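PDB 4A1R: LIP from Serratia marcescens, which probably serves as an outer-membrane-anchored lipoprotein of the type VI secretion system, with a beta-sandwich domain that helps assemble its membrane complex. Local coordinates for residues 12-17 against 31-36; 50-53 against 58-61; 108-113 against 133-138. All blocks are in the same frame, centred on the assembly; numbering follows the deposited sequence.

Contact 1: residues 12-17 against 31-36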
ATOM      1  N   LEU A  12       1.658   3.948  -6.539  1.00 23.59           N
ATOM      2  CA  LEU A  12       2.000   4.575  -5.269  1.00 22.66           C
ATOM      3  C   LEU A  12       3.417   5.033  -5.362  1.00 28.71           C
ATOM      4  O   LEU A  12       4.303   4.277  -5.821  1.00 28.06           O
ATOM      5  CB  LEU A  12       1.874   3.542  -4.141  1.00 20.22           C
ATOM      6  CG  LEU A  12       0.505   2.914  -3.897  1.00 26.85           C
ATOM      7  CD1 LEU A  12       0.493   1.937  -2.731  1.00 26.08           C
ATOM      8  CD2 LEU A  12      -0.497   4.019  -3.621  1.00 29.07           C
ATOM      9  N   VAL A  13       3.669   6.260  -4.914  1.00 21.92           N
ATOM     10  CA  VAL A  13       5.012   6.770  -4.922  1.00 20.99           C
ATOM     11  C   VAL A  13       5.486   6.900  -3.473  1.00 25.97           C
ATOM     12  O   VAL A  13       4.815   7.542  -2.666  1.00 28.34           O
ATOM     13  CB  VAL A  13       5.088   8.164  -5.560  1.00 23.88           C
ATOM     14  CG1 VAL A  13       6.548   8.555  -5.727  1.00 27.56           C
ATOM     15  CG2 VAL A  13       4.386   8.199  -6.901  1.00 31.24           C
ATOM     16  N   PHE A  14       6.640   6.325  -3.150  1.00 23.70           N
ATOM     17  CA  PHE A  14       7.074   6.185  -1.747  1.00 22.94           C
ATOM     18  C   PHE A  14       8.291   7.049  -1.486  1.00 24.27           C
ATOM     19  O   PHE A  14       9.219   7.115  -2.314  1.00 24.99           O
ATOM     20  CB  PHE A  14       7.378   4.711  -1.378  1.00 18.62           C
ATOM     21  CG  PHE A  14       6.170   3.854  -1.252  1.00 22.71           C
ATOM     22  CD1 PHE A  14       5.584   3.251  -2.380  1.00 20.46           C
ATOM     23  CD2 PHE A  14       5.591   3.642   0.001  1.00 23.40           C
ATOM     24  CE1 PHE A  14       4.456   2.467  -2.261  1.00 22.89           C
ATOM     25  CE2 PHE A  14       4.453   2.855   0.125  1.00 22.58           C
ATOM     26  CZ  PHE A  14       3.895   2.250  -0.999  1.00 22.83           C
ATOM     27  N   ASP A  15       8.228   7.758  -0.358  1.00 22.91           N
ATOM     28  CA  ASP A  15       9.368   8.397   0.289  1.00 26.68           C
ATOM     29  C   ASP A  15       9.575   7.687   1.642  1.00 24.40           C
ATOM     30  O   ASP A  15       8.593   7.319   2.298  1.00 26.28           O
ATOM     31  CB  ASP A  15       9.059   9.885   0.600  1.00 29.06           C
ATOM     32  CG  ASP A  15       9.065  10.780  -0.634  1.00 43.13           C
ATOM     33  OD1 ASP A  15       9.191  10.282  -1.777  1.00 39.19           O
ATOM     34  OD2 ASP A  15       8.962  12.012  -0.449  1.00 48.47           O
ATOM     35  N   ALA A  16      10.832   7.532   2.054  1.00 26.25           N
ATOM     36  CA  ALA A  16      11.166   7.011   3.382  1.00 27.64           C
ATOM     37  C   ALA A  16      12.021   8.041   4.121  1.00 27.30           C
ATOM     38  O   ALA A  16      12.976   8.577   3.553  1.00 30.19           O
ATOM     39  CB  ALA A  16      11.911   5.687   3.287  1.00 25.44           C
ATOM     40  N   ASP A  17      11.656   8.329   5.364  1.00 28.93           N
ATOM     41  CA  ASP A  17      12.477   9.188   6.241  1.00 29.22           C
ATOM     42  C   ASP A  17      13.896   8.665   6.331  1.00 32.39           C
ATOM     43  O   ASP A  17      14.133   7.454   6.403  1.00 30.71           O
ATOM     44  CB  ASP A  17      11.865   9.257   7.641  1.00 29.22           C
ATOM     45  CG  ASP A  17      10.626  10.140   7.704  1.00 50.70           C
ATOM     46  OD1 ASP A  17      10.288  10.807   6.691  1.00 49.45           O
ATOM     47  OD2 ASP A  17       9.986  10.182   8.781  1.00 53.48           O
ATOM     48  N   ILE A  31      13.485  -1.021   4.373  1.00 25.83           N
ATOM     49  CA  ILE A  31      12.281  -1.624   4.895  1.00 18.38           C
ATOM     50  C   ILE A  31      11.483  -2.256   3.750  1.00 15.89           C
ATOM     51  O   ILE A  31      11.415  -1.710   2.645  1.00 20.83           O
ATOM     52  CB  ILE A  31      11.473  -0.566   5.708  1.00 17.72           C
ATOM     53  CG1 ILE A  31      10.234  -1.183   6.340  1.00 18.10           C
ATOM     54  CG2 ILE A  31      11.160   0.651   4.821  1.00 18.23           C
ATOM     55  CD1 ILE A  31       9.572  -0.334   7.429  1.00 18.99           C
ATOM     56  N   LYS A  32      10.909  -3.432   4.030  1.00 18.81           N
ATOM     57  CA  LYS A  32      10.118  -4.175   3.048  1.00 18.98           C
ATOM     58  C   LYS A  32       8.715  -3.593   3.019  1.00 25.24           C
ATOM     59  O   LYS A  32       8.061  -3.500   4.078  1.00 21.72           O
ATOM     60  CB  LYS A  32      10.048  -5.687   3.364  1.00 18.14           C
ATOM     61  CG  LYS A  32       9.201  -6.477   2.335  1.00 25.73           C
ATOM     62  CD  LYS A  32       9.117  -7.980   2.651  1.00 24.51           C
ATOM     63  CE  LYS A  32      10.278  -8.738   2.000  1.00 31.18           C
ATOM     64  NZ  LYS A  32       9.811 -10.139   1.748  1.00 38.87           N
ATOM     65  N   ILE A  33       8.263  -3.244   1.808  1.00 21.26           N
ATOM     66  CA  ILE A  33       6.920  -2.722   1.597  1.00 19.12           C
ATOM     67  C   ILE A  33       6.143  -3.719   0.789  1.00 20.21           C
ATOM     68  O   ILE A  33       6.627  -4.171  -0.259  1.00 22.68           O
ATOM     69  CB  ILE A  33       6.940  -1.378   0.842  1.00 22.99           C
ATOM     70  CG1 ILE A  33       7.871  -0.348   1.519  1.00 22.76           C
ATOM     71  CG2 ILE A  33       5.516  -0.838   0.657  1.00 23.24           C
ATOM     72  CD1 ILE A  33       7.364   0.191   2.849  1.00 21.78           C
ATOM     73  N   ARG A  34       4.960  -4.094   1.265  1.00 19.13           N
ATOM     74  CA  ARG A  34       4.074  -4.911   0.433  1.00 19.78           C
ATOM     75  C   ARG A  34       2.840  -4.135   0.004  1.00 22.28           C
ATOM     76  O   ARG A  34       2.334  -3.305   0.743  1.00 20.56           O
ATOM     77  CB  ARG A  34       3.714  -6.197   1.168  1.00 19.78           C
ATOM     78  CG  ARG A  34       4.948  -7.022   1.564  1.00 24.77           C
ATOM     79  CD  ARG A  34       4.529  -8.253   2.338  1.00 23.77           C
ATOM     80  NE  ARG A  34       3.661  -9.113   1.542  1.00 30.85           N
ATOM     81  CZ  ARG A  34       2.958 -10.140   2.016  1.00 37.78           C
ATOM     82  NH1 ARG A  34       2.979 -10.447   3.310  1.00 38.38           N
ATOM     83  NH2 ARG A  34       2.209 -10.859   1.187  1.00 39.45           N
ATOM     84  N   VAL A  35       2.355  -4.403  -1.201  1.00 20.26           N
ATOM     85  CA  VAL A  35       1.199  -3.684  -1.715  1.00 20.52           C
ATOM     86  C   VAL A  35       0.255  -4.763  -2.157  1.00 24.48           C
ATOM     87  O   VAL A  35       0.639  -5.632  -2.946  1.00 23.76           O
ATOM     88  CB  VAL A  35       1.557  -2.716  -2.877  1.00 18.64           C
ATOM     89  CG1 VAL A  35       0.281  -2.157  -3.519  1.00 24.30           C
ATOM     90  CG2 VAL A  35       2.422  -1.568  -2.394  1.00 22.46           C
ATOM     91  N   LEU A  36      -0.964  -4.741  -1.609  1.00 19.49           N
ATOM     92  CA  LEU A  36      -1.911  -5.789  -1.878  1.00 22.02           C
ATOM     93  C   LEU A  36      -3.170  -5.216  -2.543  1.00 30.10           C
ATOM     94  O   LEU A  36      -3.732  -4.224  -2.087  1.00 25.39           O
ATOM     95  CB  LEU A  36      -2.279  -6.535  -0.576  1.00 19.45           C
ATOM     96  CG  LEU A  36      -1.202  -7.373   0.153  1.00 25.99           C
ATOM     97  CD1 LEU A  36      -0.088  -6.525   0.725  1.00 33.11           C
ATOM     98  CD2 LEU A  36      -1.852  -8.110   1.311  1.00 25.53           C
TER
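The filling between the two sheets of a beta sandwich is what L12 and F14 share with I33 and V35: strand 9-16 belongs to one sheet, strand 31-38 to the other. The short segments run nearly antiparallel, at 157°, with their axes 10.9 Å apart, about the spacing at which two sheets pack face to face and too wide for backbone pairing. Side chains alone bridge the gap. L12 and V35 meet tip to tip, L12 CD1 lying 4.0 Å from V35 CG2 and almost as near to CG1, so that a single methyl rests on the fork of the valine. F14 reaches across with the far end of its ring. CZ and CE2 of F14 both lie 3.9 Å from I33 CG2, and the two side chains slant past each other, with the methyl set obliquely to the ring. In I33 this branch methyl stands anti to the backbone N, while the longer arm, CG1, turns beside that N (chi1 -53°); the shorter branch is the one offered to F14. The aromatic ring also slots edge-to-face against F70, and V94 lies against both L12 and I33. Beta-branched I33 and V35 favour extended backbone, leucine adds a longer reach, and phenylalanine suits its site because a long flat ring spans the space. K32 and R34 turn their polar ends elsewhere, to Q69 and to the backbone of L52. Since the attraction here comes from dispersion and the exclusion of water, the join depends on complementary shape, not on bond direction.

Contact 2: residues 50-53 against 58-61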
ATOM      1  N   PHE A  50       2.135 -11.529  11.751  1.00 27.88           N
ATOM      2  CA  PHE A  50       2.755 -12.783  11.287  1.00 29.24           C
ATOM      3  C   PHE A  50       1.997 -13.466  10.155  1.00 28.17           C
ATOM      4  O   PHE A  50       2.610 -13.867   9.154  1.00 35.71           O
ATOM      5  CB  PHE A  50       2.941 -13.787  12.418  1.00 28.54           C
ATOM      6  CG  PHE A  50       3.654 -15.045  11.966  1.00 36.30           C
ATOM      7  CD1 PHE A  50       5.036 -15.060  11.820  1.00 33.25           C
ATOM      8  CD2 PHE A  50       2.936 -16.174  11.631  1.00 34.12           C
ATOM      9  CE1 PHE A  50       5.692 -16.204  11.385  1.00 34.43           C
ATOM     10  CE2 PHE A  50       3.591 -17.326  11.189  1.00 34.91           C
ATOM     11  CZ  PHE A  50       4.963 -17.334  11.075  1.00 35.77           C
ATOM     12  N   SER A  51       0.679 -13.591  10.320  1.00 28.29           N
ATOM     13  CA  SER A  51      -0.210 -14.207   9.322  1.00 34.94           C
ATOM     14  C   SER A  51      -0.075 -13.589   7.941  1.00 32.96           C
ATOM     15  O   SER A  51       0.093 -14.292   6.957  1.00 33.69           O
ATOM     16  CB  SER A  51      -1.664 -14.094   9.771  1.00 35.29           C
ATOM     17  OG  SER A  51      -1.868 -14.878  10.924  1.00 49.66           O
ATOM     18  N   LEU A  52      -0.158 -12.265   7.888  1.00 30.55           N
ATOM     19  CA  LEU A  52       0.024 -11.520   6.661  1.00 25.79           C
ATOM     20  C   LEU A  52       1.415 -11.724   6.078  1.00 30.54           C
ATOM     21  O   LEU A  52       1.555 -11.918   4.861  1.00 32.69           O
ATOM     22  CB  LEU A  52      -0.215 -10.023   6.929  1.00 24.33           C
ATOM     23  CG  LEU A  52      -1.642  -9.533   7.119  1.00 28.49           C
ATOM     24  CD1 LEU A  52      -1.664  -8.043   7.472  1.00 23.98           C
ATOM     25  CD2 LEU A  52      -2.481  -9.802   5.865  1.00 30.15           C
ATOM     26  N   GLN A  53       2.443 -11.674   6.932  1.00 25.69           N
ATOM     27  CA  GLN A  53       3.818 -11.816   6.459  1.00 25.36           C
ATOM     28  C   GLN A  53       4.099 -13.222   5.910  1.00 31.64           C
ATOM     29  O   GLN A  53       4.719 -13.374   4.857  1.00 33.76           O
ATOM     30  CB  GLN A  53       4.808 -11.520   7.576  1.00 23.23           C
ATOM     31  CG  GLN A  53       6.272 -11.584   7.154  1.00 23.50           C
ATOM     32  CD  GLN A  53       7.190 -11.458   8.353  1.00 22.92           C
ATOM     33  OE1 GLN A  53       7.125 -12.278   9.274  1.00 26.11           O
ATOM     34  NE2 GLN A  53       8.061 -10.470   8.338  1.00 26.93           N
ATOM     35  N   SER A  58      -3.731 -17.222   2.517  1.00 36.65           N
ATOM     36  CA  SER A  58      -4.433 -18.065   3.462  1.00 40.49           C
ATOM     37  C   SER A  58      -5.289 -17.228   4.402  1.00 45.42           C
ATOM     38  O   SER A  58      -6.483 -17.487   4.558  1.00 49.88           O
ATOM     39  CB  SER A  58      -3.454 -18.929   4.257  1.00 47.61           C
ATOM     40  OG  SER A  58      -4.123 -19.615   5.297  1.00 52.54           O
ATOM     41  N   VAL A  59      -4.695 -16.209   5.015  1.00 40.39           N
ATOM     42  CA  VAL A  59      -5.450 -15.401   5.972  1.00 35.73           C
ATOM     43  C   VAL A  59      -6.460 -14.479   5.272  1.00 41.11           C
ATOM     44  O   VAL A  59      -7.515 -14.214   5.822  1.00 38.37           O
ATOM     45  CB  VAL A  59      -4.550 -14.677   7.023  1.00 36.07           C
ATOM     46  CG1 VAL A  59      -3.923 -13.408   6.457  1.00 38.28           C
ATOM     47  CG2 VAL A  59      -5.362 -14.347   8.265  1.00 37.97           C
ATOM     48  N   LEU A  60      -6.168 -14.028   4.049  1.00 38.12           N
ATOM     49  CA  LEU A  60      -7.093 -13.108   3.365  1.00 45.73           C
ATOM     50  C   LEU A  60      -8.131 -13.767   2.451  1.00 51.09           C
ATOM     51  O   LEU A  60      -9.184 -13.172   2.185  1.00 40.93           O
ATOM     52  CB  LEU A  60      -6.341 -12.009   2.604  1.00 33.48           C
ATOM     53  CG  LEU A  60      -5.344 -11.181   3.425  1.00 34.56           C
ATOM     54  CD1 LEU A  60      -4.514 -10.311   2.505  1.00 34.25           C
ATOM     55  CD2 LEU A  60      -6.040 -10.344   4.478  1.00 28.52           C
ATOM     56  N   GLY A  61      -7.818 -14.969   1.968  1.00 46.41           N
ATOM     57  CA  GLY A  61      -8.709 -15.719   1.083  1.00 50.58           C
ATOM     58  C   GLY A  61      -9.096 -14.971  -0.174  1.00 45.98           C
ATOM     59  O   GLY A  61      -8.251 -14.394  -0.868  1.00 42.17           O
TER
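L52 and L60 form the close-packed side of a fold-back within helix 49-60. V59 follows S51 by eight positions, yet the CA atoms of S51 and V59 are only 6.3 Å apart, roughly half the rise of a straight alpha helix over that length; the chain must therefore bend sharply between them, which brings the two ends into contact. The dense part centres on one methyl. L52 CD2 sits 3.9 Å from L60 CD2, with CG and CD1 of the same leucine hardly farther away, so it nestles against the whole branched end of L60; the two side chains cross at about a right angle. Beside L60, V59 CG1 approaches the same L52 CD2, also at 3.9 Å, and here too the side chains cross at about a right angle. With chi1 at 80°, V59 holds this CG1 between its backbone N and carbonyl carbon, a crowded position, and sends CG2 anti to the N, where it lies 4.0 Å from S51 CB. Leucine suits the buried side because it sets a methyl at the end of a reach long enough to cross between the two turns.

The S51–V59 side is as close, but partly exposed and made by a single CB against the valine. Serine is small enough for the two turns to approach closely, while its OG is hydrogen-bonded to D48 near the start of the helix. Beyond L60 the backbone leaves helical geometry at the exposed G61, whose positive phi of 57° is most easily taken up by glycine.

Around this bend, A47 touches both L52 and V59, and W106 packs on L52. L60 reaches L36 and L38 of strand 31-38 as well as E43 and F44 of helix 42-46.

Contact 3: residues 108-113 against 133-138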
ATOM      1  N   ILE A 108      -1.635   0.207   6.228  1.00 28.76           N
ATOM      2  CA  ILE A 108      -2.709   1.146   5.866  1.00 30.93           C
ATOM      3  C   ILE A 108      -3.552   0.550   4.735  1.00 30.71           C
ATOM      4  O   ILE A 108      -3.070  -0.265   3.935  1.00 23.94           O
ATOM      5  CB  ILE A 108      -2.206   2.566   5.475  1.00 27.40           C
ATOM      6  CG1 ILE A 108      -1.384   2.547   4.164  1.00 24.08           C
ATOM      7  CG2 ILE A 108      -1.526   3.305   6.637  1.00 26.42           C
ATOM      8  CD1 ILE A 108      -0.858   3.896   3.700  1.00 30.62           C
ATOM      9  N   SER A 109      -4.820   0.934   4.705  1.00 29.36           N
ATOM     10  CA  SER A 109      -5.756   0.566   3.640  1.00 27.33           C
ATOM     11  C   SER A 109      -6.211   1.832   2.934  1.00 37.37           C
ATOM     12  O   SER A 109      -6.657   2.786   3.580  1.00 39.85           O
ATOM     13  CB  SER A 109      -6.966  -0.121   4.236  1.00 37.17           C
ATOM     14  OG  SER A 109      -7.809  -0.599   3.198  1.00 48.37           O
ATOM     15  N   LEU A 110      -6.092   1.855   1.614  1.00 30.15           N
ATOM     16  CA  LEU A 110      -6.553   2.990   0.831  1.00 29.90           C
ATOM     17  C   LEU A 110      -7.755   2.579  -0.026  1.00 30.77           C
ATOM     18  O   LEU A 110      -7.625   1.695  -0.886  1.00 28.74           O
ATOM     19  CB  LEU A 110      -5.431   3.491  -0.069  1.00 30.14           C
ATOM     20  CG  LEU A 110      -4.105   3.856   0.596  1.00 33.20           C
ATOM     21  CD1 LEU A 110      -3.061   3.977  -0.505  1.00 34.78           C
ATOM     22  CD2 LEU A 110      -4.177   5.131   1.444  1.00 30.50           C
ATOM     23  N   PRO A 111      -8.929   3.212   0.199  1.00 31.20           N
ATOM     24  CA  PRO A 111     -10.101   2.905  -0.608  1.00 31.02           C
ATOM     25  C   PRO A 111      -9.917   3.389  -2.034  1.00 22.78           C
ATOM     26  O   PRO A 111      -9.491   4.529  -2.262  1.00 23.84           O
ATOM     27  CB  PRO A 111     -11.235   3.709   0.073  1.00 34.43           C
ATOM     28  CG  PRO A 111     -10.700   4.093   1.415  1.00 35.27           C
ATOM     29  CD  PRO A 111      -9.224   4.257   1.197  1.00 32.58           C
ATOM     30  N   LEU A 112     -10.216   2.500  -2.973  1.00 29.39           N
ATOM     31  CA  LEU A 112     -10.301   2.855  -4.376  1.00 27.35           C
ATOM     32  C   LEU A 112     -11.649   3.506  -4.661  1.00 36.49           C
ATOM     33  O   LEU A 112     -12.625   3.253  -3.956  1.00 30.89           O
ATOM     34  CB  LEU A 112     -10.151   1.605  -5.224  1.00 29.24           C
ATOM     35  CG  LEU A 112      -8.698   1.146  -5.284  1.00 29.27           C
ATOM     36  CD1 LEU A 112      -8.580  -0.358  -5.542  1.00 26.24           C
ATOM     37  CD2 LEU A 112      -7.937   1.896  -6.348  1.00 31.89           C
ATOM     38  N   PRO A 113     -11.715   4.349  -5.694  1.00 38.42           N
ATOM     39  CA  PRO A 113     -13.003   4.993  -5.946  1.00 38.45           C
ATOM     40  C   PRO A 113     -14.054   3.975  -6.354  1.00 45.54           C
ATOM     41  O   PRO A 113     -13.718   2.934  -6.939  1.00 45.33           O
ATOM     42  CB  PRO A 113     -12.705   5.940  -7.115  1.00 40.80           C
ATOM     43  CG  PRO A 113     -11.437   5.422  -7.730  1.00 45.65           C
ATOM     44  CD  PRO A 113     -10.654   4.850  -6.582  1.00 35.05           C
ATOM     45  N   ALA A 133      -1.285   7.811  -5.703  1.00 35.56           N
ATOM     46  CA  ALA A 133      -1.195   8.277  -4.319  1.00 34.79           C
ATOM     47  C   ALA A 133       0.276   8.342  -3.861  1.00 37.51           C
ATOM     48  O   ALA A 133       1.165   7.724  -4.469  1.00 29.30           O
ATOM     49  CB  ALA A 133      -2.057   7.408  -3.402  1.00 26.05           C
ATOM     50  N   HIS A 134       0.532   9.153  -2.839  1.00 27.93           N
ATOM     51  CA  HIS A 134       1.864   9.343  -2.302  1.00 31.47           C
ATOM     52  C   HIS A 134       1.860   8.923  -0.850  1.00 28.76           C
ATOM     53  O   HIS A 134       0.996   9.361  -0.071  1.00 23.85           O
ATOM     54  CB  HIS A 134       2.279  10.819  -2.434  0.58 35.51           C
ATOM     55  CG  HIS A 134       2.500  11.282  -3.871  0.58 33.43           C
ATOM     56  ND1 HIS A 134       3.622  11.907  -4.264  0.58 38.53           N
ATOM     57  CD2 HIS A 134       1.693  11.182  -5.003  0.58 36.28           C
ATOM     58  CE1 HIS A 134       3.544  12.194  -5.577  0.58 34.93           C
ATOM     59  NE2 HIS A 134       2.363  11.745  -6.027  0.58 42.35           N
ATOM     60  N   ILE A 135       2.814   8.067  -0.494  1.00 26.55           N
ATOM     61  CA  ILE A 135       2.921   7.472   0.850  1.00 27.66           C
ATOM     62  C   ILE A 135       4.304   7.771   1.410  1.00 26.91           C
ATOM     63  O   ILE A 135       5.323   7.722   0.691  1.00 26.61           O
ATOM     64  CB  ILE A 135       2.704   5.929   0.841  1.00 29.72           C
ATOM     65  CG1 ILE A 135       1.392   5.542   0.153  1.00 31.48           C
ATOM     66  CG2 ILE A 135       2.771   5.320   2.250  1.00 27.10           C
ATOM     67  CD1 ILE A 135       0.140   6.115   0.795  1.00 32.35           C
ATOM     68  N   VAL A 136       4.361   8.088   2.697  1.00 25.54           N
ATOM     69  CA  VAL A 136       5.658   8.185   3.358  1.00 24.92           C
ATOM     70  C   VAL A 136       5.805   7.040   4.375  1.00 29.46           C
ATOM     71  O   VAL A 136       4.902   6.802   5.198  1.00 28.03           O
ATOM     72  CB  VAL A 136       5.849   9.532   4.076  1.00 36.44           C
ATOM     73  CG1 VAL A 136       7.229   9.580   4.732  1.00 31.76           C
ATOM     74  CG2 VAL A 136       5.686  10.688   3.088  1.00 31.71           C
ATOM     75  N   ALA A 137       6.920   6.313   4.290  1.00 27.35           N
ATOM     76  CA  ALA A 137       7.334   5.395   5.379  1.00 24.00           C
ATOM     77  C   ALA A 137       8.130   6.227   6.395  1.00 23.55           C
ATOM     78  O   ALA A 137       9.310   6.528   6.213  1.00 29.53           O
ATOM     79  CB  ALA A 137       8.171   4.245   4.832  1.00 24.73           C
ATOM     80  N   GLY A 138       7.446   6.638   7.456  1.00 27.61           N
ATOM     81  CA  GLY A 138       8.055   7.514   8.428  1.00 29.07           C
ATOM     82  C   GLY A 138       8.497   6.711   9.635  1.00 38.70           C
ATOM     83  O   GLY A 138       8.172   5.519   9.777  1.00 30.54           O
TER
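This is a small apolar contact between facing sheets, in which I108 and L110 of strand 107-111 meet I135 of strand 130-138. The first strand lies at the edge of the antiparallel sheet, the second inside the mixed sheet. CA atoms of I108 and I135 are 9.8 Å apart, and those of L110 and A133 are 9.1 Å apart, a gap for side chains to fill. One methyl receives both partners: I135 CD1 lies 3.8 Å from I108 CD1 and 4.1 Å from L110 CD1, each approach being tip to tip. Both isoleucines owe this to their torsions. I108 points CG1 between its backbone N and carbonyl carbon (chi1 66°) and then stretches out fully at chi2, so that its last methyl projects across the gap. I135, with chi2 at -60°, brings CD1 round beside its own CG2, so both methyls face I108 CD1, CG2 at 4.2 Å. Isoleucine fits such a place well: beta-branching favours the extended strand, and the longer arm carries a methyl across the gap. L110, two residues on and so on the same face of the strand, reaches I135 with CD1 alone.

L142 of strand 141-144 touches both isoleucines, while L12 lies against L110 and A133, continuing the apolar filling. I135 is buried, whereas I108 and L110 are partly exposed, in keeping with the edge position of their strand. Two sheets packed face to face through apolar side chains that meet in between are the hallmark of the beta sandwich, here in a family grouped with transthyretin-like domains.

In the fold
Contacts 1 and 3 join the same two sheets of the sandwich at neighbouring places, centres about 9 Å apart: strands 9-16 and 130-138 lie side by side in one sheet, linked by probable backbone hydrogen bonds such as A137 N to D15 O, and both face the other sheet. Contact 1 is wholly buried and includes an aromatic ring; contact 3, purely aliphatic, involves an edge strand and is partly exposed. Contact 2, only partly buried, has its centre about 19 Å from that of contact 1, in the helical layer outside the sandwich, and packs within one element. R34, turned outward from contact 1, ties the two by a probable hydrogen bond to L52 O, and L36 packs on L60.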